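Local coordinates for small ribosomal subunit protein uS8 (Aquifex aeolicus, PDB 3RF2) that binds 16S rRNA, apparently in its central domain, and is thought to help coordinate assembly of the platform of the 30S subunit, at residues I36-K41 / Q47-L52. Sequence-based numbering, arbitrary orientation.
Sequences ILDVLK and QDWEAL
Leu37 and Trp49 meet where helix 31-43 packs on strand 46-51, an outermost strand of the three-stranded antiparallel sheet in this alpha/beta part of uS8. The two short segments run nearly antiparallel, at 150°, their axes 8.4 Å apart at the closest. CB of Trp49 points toward the helix, and CB of Leu37 sits over one face of the indole as a CH-pi contact, 3.9 Å from the centroid of the five-membered ring. With CG of Trp49 set between its backbone N and carbonyl carbon (chi1 68°), the indole lies with that face under Leu37 CB and the edge that carries NE1 beside Asp38. The carboxylate and ring planes are 63° apart; the bond from Trp49 NE1 to Asp38 OD1 is weak and bent, and the oxygen's position is doubtful. One turn further along the helix, the extended chain of Lys41, with CG anti to the backbone N, runs alongside Asp48 and brings NZ to 2.7 Å from OD1 of Asp48 in a salt bridge. That oxygen also accepts the backbone N of Trp49 at 2.8 Å, the two donors arriving from opposite faces of the carboxylate plane. An alanine in place of Asp48 would probably leave the Lys41 ammonium without this mate and the Trp49 N-H without its side-chain acceptor. Gln47 and Asp48 both face Tyr97 in a classic beta bulge, while Leu37 continues inward onto Ile94 and Ile96. An apolar contact over the indole is thus bordered by a surface salt bridge, whose shared oxygen ties the helix to the bulged strand.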
loop_
_atom_site.group_PDB
_atom_site.type_symbol
_atom_site.label_atom_id
_atom_site.label_comp_id
_atom_site.label_asym_id
_atom_site.label_seq_id
_atom_site.Cartn_x
_atom_site.Cartn_y
_atom_site.Cartn_z
ATOM N N ILE A 36 3.355 5.568 1.031
ATOM C CA ILE A 36 3.551 4.204 1.530
ATOM C C ILE A 36 3.697 3.209 0.375
ATOM O O ILE A 36 4.621 2.409 0.354
ATOM C CB ILE A 36 2.405 3.766 2.448
ATOM C CG1 ILE A 36 2.463 4.545 3.769
ATOM C CG2 ILE A 36 2.497 2.267 2.738
ATOM C CD1 ILE A 36 1.250 4.317 4.634
ATOM N N LEU A 37 2.792 3.308 -0.592
ATOM C CA LEU A 37 2.835 2.480 -1.784
ATOM C C LEU A 37 4.112 2.695 -2.551
ATOM O O LEU A 37 4.604 1.781 -3.205
ATOM C CB LEU A 37 1.650 2.776 -2.675
ATOM C CG LEU A 37 0.312 2.324 -2.123
ATOM C CD1 LEU A 37 -0.835 2.810 -3.020
ATOM C CD2 LEU A 37 0.349 0.850 -2.092
ATOM N N ASP A 38 4.655 3.903 -2.475
ATOM C CA ASP A 38 5.899 4.206 -3.174
ATOM C C ASP A 38 7.074 3.511 -2.508
ATOM O O ASP A 38 7.997 3.042 -3.192
ATOM C CB ASP A 38 6.134 5.711 -3.253
ATOM C CG ASP A 38 5.807 6.279 -4.621
ATOM O OD1 ASP A 38 4.754 5.925 -5.186
ATOM O OD2 ASP A 38 6.623 7.066 -5.144
ATOM N N VAL A 39 7.032 3.426 -1.183
ATOM C CA VAL A 39 8.005 2.590 -0.482
ATOM C C VAL A 39 7.863 1.124 -0.892
ATOM O O VAL A 39 8.851 0.442 -1.165
ATOM C CB VAL A 39 7.847 2.649 1.048
ATOM C CG1 VAL A 39 8.948 1.802 1.717
ATOM C CG2 VAL A 39 7.854 4.107 1.547
ATOM N N LEU A 40 6.627 0.639 -0.908
ATOM C CA LEU A 40 6.372 -0.766 -1.204
ATOM C C LEU A 40 6.861 -1.134 -2.618
ATOM O O LEU A 40 7.429 -2.209 -2.827
ATOM C CB LEU A 40 4.881 -1.085 -1.044
ATOM C CG LEU A 40 4.280 -1.139 0.366
ATOM C CD1 LEU A 40 2.805 -1.463 0.292
ATOM C CD2 LEU A 40 4.988 -2.191 1.197
ATOM N N LYS A 41 6.644 -0.235 -3.569
ATOM C CA LYS A 41 7.102 -0.429 -4.948
ATOM C C LYS A 41 8.627 -0.407 -5.041
ATOM O O LYS A 41 9.253 -1.257 -5.680
ATOM C CB LYS A 41 6.552 0.669 -5.844
ATOM C CG LYS A 41 6.883 0.465 -7.328
ATOM C CD LYS A 41 6.584 1.739 -8.078
ATOM C CE LYS A 41 6.818 1.578 -9.577
ATOM N NZ LYS A 41 6.270 2.756 -10.316
ATOM N N GLN A 47 4.178 -4.607 -7.445
ATOM C CA GLN A 47 4.680 -4.405 -8.793
ATOM C C GLN A 47 4.619 -2.930 -9.212
ATOM O O GLN A 47 5.547 -2.404 -9.829
ATOM C CB GLN A 47 3.896 -5.278 -9.781
ATOM C CG GLN A 47 4.376 -5.198 -11.229
ATOM C CD GLN A 47 5.786 -5.753 -11.398
ATOM O OE1 GLN A 47 6.147 -6.758 -10.779
ATOM N NE2 GLN A 47 6.591 -5.094 -12.227
ATOM N N ASP A 48 3.518 -2.268 -8.882
ATOM C CA ASP A 48 3.329 -0.875 -9.276
ATOM C C ASP A 48 2.011 -0.417 -8.684
ATOM O O ASP A 48 1.278 -1.215 -8.088
ATOM C CB ASP A 48 3.295 -0.751 -10.794
ATOM C CG ASP A 48 3.821 0.614 -11.309
ATOM O OD1 ASP A 48 3.821 1.634 -10.573
ATOM O OD2 ASP A 48 4.234 0.659 -12.487
ATOM N N TRP A 49 1.732 0.874 -8.818
ATOM C CA TRP A 49 0.446 1.423 -8.434
ATOM C C TRP A 49 0.185 2.651 -9.299
ATOM O O TRP A 49 1.116 3.378 -9.653
ATOM C CB TRP A 49 0.431 1.801 -6.959
ATOM C CG TRP A 49 1.319 2.957 -6.628
ATOM C CD1 TRP A 49 2.636 2.902 -6.311
ATOM C CD2 TRP A 49 0.949 4.344 -6.569
ATOM N NE1 TRP A 49 3.119 4.164 -6.067
ATOM C CE2 TRP A 49 2.102 5.069 -6.214
ATOM C CE3 TRP A 49 -0.249 5.046 -6.795
ATOM C CZ2 TRP A 49 2.103 6.456 -6.074
ATOM C CZ3 TRP A 49 -0.251 6.429 -6.651
ATOM C CH2 TRP A 49 0.919 7.120 -6.297
ATOM N N GLU A 50 -1.074 2.878 -9.640
ATOM C CA GLU A 50 -1.446 4.010 -10.492
ATOM C C GLU A 50 -2.482 4.919 -9.821
ATOM O O GLU A 50 -3.459 4.433 -9.275
ATOM C CB GLU A 50 -2.034 3.495 -11.807
ATOM C CG GLU A 50 -1.029 3.114 -12.893
ATOM C CD GLU A 50 -1.704 2.379 -14.039
ATOM O OE1 GLU A 50 -2.951 2.375 -14.063
ATOM O OE2 GLU A 50 -1.006 1.785 -14.893
ATOM N N ALA A 51 -2.285 6.233 -9.882
ATOM C CA ALA A 51 -3.363 7.165 -9.536
ATOM C C ALA A 51 -4.370 7.250 -10.681
ATOM O O ALA A 51 -4.029 7.670 -11.786
ATOM C CB ALA A 51 -2.811 8.548 -9.225
ATOM N N LEU A 52 -5.607 6.844 -10.417
ATOM C CA LEU A 52 -6.643 6.854 -11.443
ATOM C C LEU A 52 -7.375 8.202 -11.481
ATOM O O LEU A 52 -8.495 8.328 -10.991
ATOM C CB LEU A 52 -7.624 5.692 -11.229
ATOM C CG LEU A 52 -7.038 4.282 -11.384
ATOM C CD1 LEU A 52 -8.077 3.199 -11.130
ATOM C CD2 LEU A 52 -6.443 4.121 -12.760
#